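Local structure of hydrolase, isochorismatase family (Pseudomonas putida KT2440, 4H17) at residues A[26-31]-A[50-55]; A[57-60]-A[65-68]. The protein belongs to the isochorismatase family of hydrolases and probably acts as a hydrolase. All blocks are in the same frame, centred on the assembly; numbering follows the deposited sequence.

Overall arrangement
After the short helix 8-12 the chain enters strand 24-29, which lies inside the six-stranded parallel sheet. It then passes through a long loop and returns as helix 45-61. Contact 1 (26-31 with 50-55) closes this first loop by packing the helix on the strand. Contact 2 (57-60 with 65-68) follows in series and closes the short turn from the last turn of the helix into strand 66-71. The two neither nest nor cross. Together they tie strand 24-29, helix 45-61 and strand 66-71 into one beta-alpha-beta unit of the Rossmann-like fold. The centres of contact 1 and contact 2 lie about 8 Å apart. Strands 24-29 and 66-71 are neighbours, joined by backbone bonds of L26 and I28 to I67.

Contact 1: A[26-31]-A[50-55]; sequences LIIIDA and ANIARL
I28 and I52 meet methyl to methyl between strand 24-29 and helix 45-61. CG2 of I28 lies 3.8 Å from CG2 of I52. The same methyl, CG2 of I52, is 3.9 Å from CD1 of I28, so both branches of the strand isoleucine bear on it. The two side chains lie at a slant to each other. In I52 the CG2 branch stands opposite the backbone N, while CG1 sits beside that N (chi1 -66°). This turns CG2 to the strand.

L26 makes the second apolar contact, with L55, about one helical turn on from I52. L26 CD2 is 4.3 Å from L55 CB. L26 CD2 also lies 3.9 Å from L55 O, a van der Waals approach. With CG anti to the backbone N (chi1 174°), the L26 side chain reaches the helix with CD2.

No hydrogen bond joins the two segments. The side-chain contacts are apolar, and all four touching residues are buried. Polar groups of the helix are held on another side. R54 NH1 donates to N51 OD1 at 2.9 Å, approaching from above the amide carbonyl plane. R54 NH1 also forms a salt bridge with E47, and N51 ND2 bonds to the backbone O of D156.

This is the packing of a helix on a parallel sheet, as expected in a Rossmann-like fold. Strand 24-29 lies between strands 66-71 and 125-131. Around the contact, L26 touches I127 and I28 touches C129. I52 reaches F131 of strand 125-131, and L55 packs on V154 and A157 of strand 150-159.

Contact 2: A[57-60]-A[65-68]; sequences DAAR and PIIH
I66 packs against A59 and R60 at the second half of a beta-alpha-beta unit, where helix 45-61 leads into strand 66-71. I66 has the most surface buried here. Its CD1 methyl does most of the touching. I66 CD1 lies 3.8 Å from A59 CB and 3.6 Å from R60 CG. CG1 of I66 adds a contact to the same methyl, CB of A59, at 3.9 Å. The backbones are close here: the CA atoms of A59 and I66 are 7.3 Å apart.

R60 is next in buried surface. Its chain crosses that of I66 at about a right angle and is extended from CG to NE (chi3 172°). R60 CG rests on CD1 of I66, and the chain goes on toward H68. There E98 joins the two residues: R60 NE forms a salt bridge with its OE2, and H68 NE2 is hydrogen-bonded to its OE1. The carboxylate may thus offset the positive charge. R60 NH2 has its own bond, to the backbone O of E93. No hydrogen bond links R60 to H68 directly: R60 NH2 stands at the edge of the imidazole, near its plane, 4.2 Å from CE1 of H68.

Contact 1: A[26-31]-A[50-55]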
loop_
_atom_site.group_PDB
_atom_site.type_symbol
_atom_site.label_atom_id
_atom_site.label_comp_id
_atom_site.label_asym_id
_atom_site.label_seq_id
_atom_site.Cartn_x
_atom_site.Cartn_y
_atom_site.Cartn_z
ATOM N N LEU A 26 16.607 -12.415 1.840
ATOM C CA LEU A 26 16.008 -11.824 3.055
ATOM C C LEU A 26 16.216 -10.309 3.011
ATOM O O LEU A 26 17.323 -9.835 2.743
ATOM C CB LEU A 26 16.658 -12.342 4.324
ATOM C CG LEU A 26 16.233 -11.710 5.663
ATOM C CD1 LEU A 26 14.764 -11.943 5.986
ATOM C CD2 LEU A 26 17.105 -12.249 6.773
ATOM N N ILE A 27 15.141 -9.566 3.191
ATOM C CA ILE A 27 15.148 -8.093 3.198
ATOM C C ILE A 27 14.644 -7.570 4.536
ATOM O O ILE A 27 13.521 -7.872 4.942
ATOM C CB ILE A 27 14.290 -7.483 2.064
ATOM C CG1 ILE A 27 14.673 -8.071 0.681
ATOM C CG2 ILE A 27 14.406 -5.946 2.082
ATOM C CD1 ILE A 27 13.779 -7.678 -0.471
ATOM N N ILE A 28 15.502 -6.794 5.224
ATOM C CA ILE A 28 15.155 -6.212 6.515
ATOM C C ILE A 28 15.002 -4.708 6.303
ATOM O O ILE A 28 15.968 -4.006 5.997
ATOM C CB ILE A 28 16.242 -6.456 7.574
ATOM C CG1 ILE A 28 16.525 -7.952 7.681
ATOM C CG2 ILE A 28 15.802 -5.889 8.933
ATOM C CD1 ILE A 28 17.667 -8.305 8.591
ATOM N N ILE A 29 13.786 -4.223 6.486
ATOM C CA ILE A 29 13.448 -2.816 6.195
ATOM C C ILE A 29 13.463 -1.966 7.457
ATOM O O ILE A 29 12.670 -2.168 8.411
ATOM C CB ILE A 29 12.088 -2.741 5.497
ATOM C CG1 ILE A 29 12.147 -3.454 4.145
ATOM C CG2 ILE A 29 11.648 -1.307 5.310
ATOM C CD1 ILE A 29 10.834 -3.581 3.391
ATOM N N ASP A 30 14.410 -1.020 7.507
ATOM C CA ASP A 30 14.370 0.089 8.436
ATOM C C ASP A 30 14.544 -0.320 9.896
ATOM O O ASP A 30 13.838 0.188 10.750
ATOM C CB ASP A 30 13.088 0.927 8.264
ATOM C CG ASP A 30 12.943 1.528 6.854
ATOM O OD1 ASP A 30 13.961 1.706 6.127
ATOM O OD2 ASP A 30 11.778 1.867 6.526
ATOM N N ALA A 31 15.451 -1.254 10.177
ATOM C CA ALA A 31 15.631 -1.706 11.569
ATOM C C ALA A 31 16.530 -0.702 12.305
ATOM O O ALA A 31 17.701 -0.955 12.633
ATOM C CB ALA A 31 16.159 -3.129 11.592
ATOM N N ALA A 50 13.395 -9.311 18.279
ATOM C CA ALA A 50 13.894 -10.652 18.564
ATOM C C ALA A 50 13.665 -11.564 17.347
ATOM O O ALA A 50 14.514 -12.398 17.021
ATOM C CB ALA A 50 13.217 -11.212 19.810
ATOM N N ASN A 51 12.538 -11.390 16.649
ATOM C CA ASN A 51 12.261 -12.210 15.456
ATOM C C ASN A 51 13.116 -11.855 14.245
ATOM O O ASN A 51 13.561 -12.745 13.541
ATOM C CB ASN A 51 10.778 -12.261 15.132
ATOM C CG ASN A 51 10.020 -13.200 16.041
ATOM O OD1 ASN A 51 10.519 -14.268 16.431
ATOM N ND2 ASN A 51 8.789 -12.842 16.371
ATOM N N ILE A 52 13.428 -10.569 14.065
ATOM C CA ILE A 52 14.355 -10.180 13.003
ATOM C C ILE A 52 15.724 -10.844 13.298
ATOM O O ILE A 52 16.395 -11.381 12.423
ATOM C CB ILE A 52 14.434 -8.640 12.833
ATOM C CG1 ILE A 52 13.098 -8.102 12.346
ATOM C CG2 ILE A 52 15.543 -8.325 11.849
ATOM C CD1 ILE A 52 12.977 -6.605 12.311
ATOM N N ALA A 53 16.129 -10.852 14.570
ATOM C CA ALA A 53 17.382 -11.424 14.934
ATOM C C ALA A 53 17.389 -12.919 14.629
ATOM O O ALA A 53 18.356 -13.435 14.142
ATOM C CB ALA A 53 17.713 -11.153 16.393
ATOM N N ARG A 54 16.251 -13.585 14.879
ATOM C CA ARG A 54 16.123 -15.010 14.548
ATOM C C ARG A 54 16.240 -15.240 13.049
ATOM O O ARG A 54 16.908 -16.195 12.628
ATOM C CB ARG A 54 14.821 -15.605 15.074
ATOM C CG ARG A 54 14.753 -15.617 16.579
ATOM C CD ARG A 54 13.454 -16.195 17.112
ATOM N NE ARG A 54 13.503 -16.204 18.576
ATOM C CZ ARG A 54 12.769 -15.448 19.398
ATOM N NH1 ARG A 54 11.849 -14.599 18.946
ATOM N NH2 ARG A 54 12.917 -15.566 20.708
ATOM N N LEU A 55 15.607 -14.385 12.245
ATOM C CA LEU A 55 15.671 -14.539 10.804
ATOM C C LEU A 55 17.083 -14.301 10.337
ATOM O O LEU A 55 17.593 -15.053 9.508
ATOM C CB LEU A 55 14.738 -13.559 10.097
ATOM C CG LEU A 55 13.224 -13.799 10.257
ATOM C CD1 LEU A 55 12.454 -12.573 9.806
ATOM C CD2 LEU A 55 12.793 -15.057 9.506
#

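Contact 2: A[57-60]-A[65-68]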
loop_
_atom_site.group_PDB
_atom_site.type_symbol
_atom_site.label_atom_id
_atom_site.label_comp_id
_atom_site.label_asym_id
_atom_site.label_seq_id
_atom_site.Cartn_x
_atom_site.Cartn_y
_atom_site.Cartn_z
ATOM N N ASP A 57 19.887 -14.694 12.029
ATOM C CA ASP A 57 20.679 -15.828 12.472
ATOM C C ASP A 57 20.539 -16.961 11.478
ATOM O O ASP A 57 21.543 -17.518 11.041
ATOM C CB ASP A 57 20.247 -16.261 13.875
ATOM C CG ASP A 57 21.064 -17.426 14.419
ATOM O OD1 ASP A 57 22.310 -17.358 14.382
ATOM O OD2 ASP A 57 20.445 -18.410 14.883
ATOM N N ALA A 58 19.288 -17.320 11.156
ATOM C CA ALA A 58 18.969 -18.422 10.233
ATOM C C ALA A 58 19.486 -18.196 8.828
ATOM O O ALA A 58 20.014 -19.105 8.223
ATOM C CB ALA A 58 17.479 -18.729 10.228
ATOM N N ALA A 59 19.310 -16.988 8.311
ATOM C CA ALA A 59 19.849 -16.638 7.023
ATOM C C ALA A 59 21.367 -16.732 6.950
ATOM O O ALA A 59 21.913 -17.183 5.948
ATOM C CB ALA A 59 19.396 -15.237 6.634
ATOM N N ARG A 60 22.050 -16.291 7.998
ATOM C CA ARG A 60 23.490 -16.339 8.042
ATOM C C ARG A 60 23.983 -17.777 8.145
ATOM O O ARG A 60 24.925 -18.147 7.458
ATOM C CB ARG A 60 24.017 -15.457 9.160
ATOM C CG ARG A 60 23.793 -13.977 8.859
ATOM C CD ARG A 60 23.985 -13.108 10.068
ATOM N NE ARG A 60 23.944 -11.701 9.727
ATOM C CZ ARG A 60 23.864 -10.694 10.593
ATOM N NH1 ARG A 60 23.820 -10.907 11.913
ATOM N NH2 ARG A 60 23.808 -9.453 10.143
ATOM N N PRO A 65 21.348 -14.588 0.821
ATOM C CA PRO A 65 21.513 -13.155 0.568
ATOM C C PRO A 65 20.686 -12.367 1.523
ATOM O O PRO A 65 19.499 -12.732 1.761
ATOM C CB PRO A 65 21.016 -12.996 -0.875
ATOM C CG PRO A 65 21.027 -14.354 -1.457
ATOM C CD PRO A 65 20.672 -15.258 -0.309
ATOM N N ILE A 66 21.294 -11.317 2.098
ATOM C CA ILE A 66 20.612 -10.504 3.063
ATOM C C ILE A 66 20.769 -9.040 2.683
ATOM O O ILE A 66 21.893 -8.556 2.458
ATOM C CB ILE A 66 21.201 -10.697 4.481
ATOM C CG1 ILE A 66 21.099 -12.171 4.910
ATOM C CG2 ILE A 66 20.564 -9.743 5.484
ATOM C CD1 ILE A 66 21.965 -12.538 6.103
ATOM N N ILE A 67 19.641 -8.359 2.625
ATOM C CA ILE A 67 19.576 -6.925 2.233
ATOM C C ILE A 67 18.986 -6.108 3.368
ATOM O O ILE A 67 17.888 -6.397 3.868
ATOM C CB ILE A 67 18.702 -6.727 1.015
ATOM C CG1 ILE A 67 19.287 -7.478 -0.176
ATOM C CG2 ILE A 67 18.510 -5.237 0.786
ATOM C CD1 ILE A 67 18.374 -7.575 -1.391
ATOM N N HIS A 68 19.756 -5.150 3.860
ATOM C CA HIS A 68 19.311 -4.214 4.874
ATOM C C HIS A 68 18.984 -2.868 4.211
ATOM O O HIS A 68 19.818 -2.291 3.487
ATOM C CB HIS A 68 20.413 -3.966 5.906
ATOM C CG HIS A 68 21.006 -5.201 6.502
ATOM N ND1 HIS A 68 20.643 -5.656 7.752
ATOM C CD2 HIS A 68 21.947 -6.056 6.051
ATOM C CE1 HIS A 68 21.325 -6.755 8.030
ATOM N NE2 HIS A 68 22.136 -7.010 7.022
#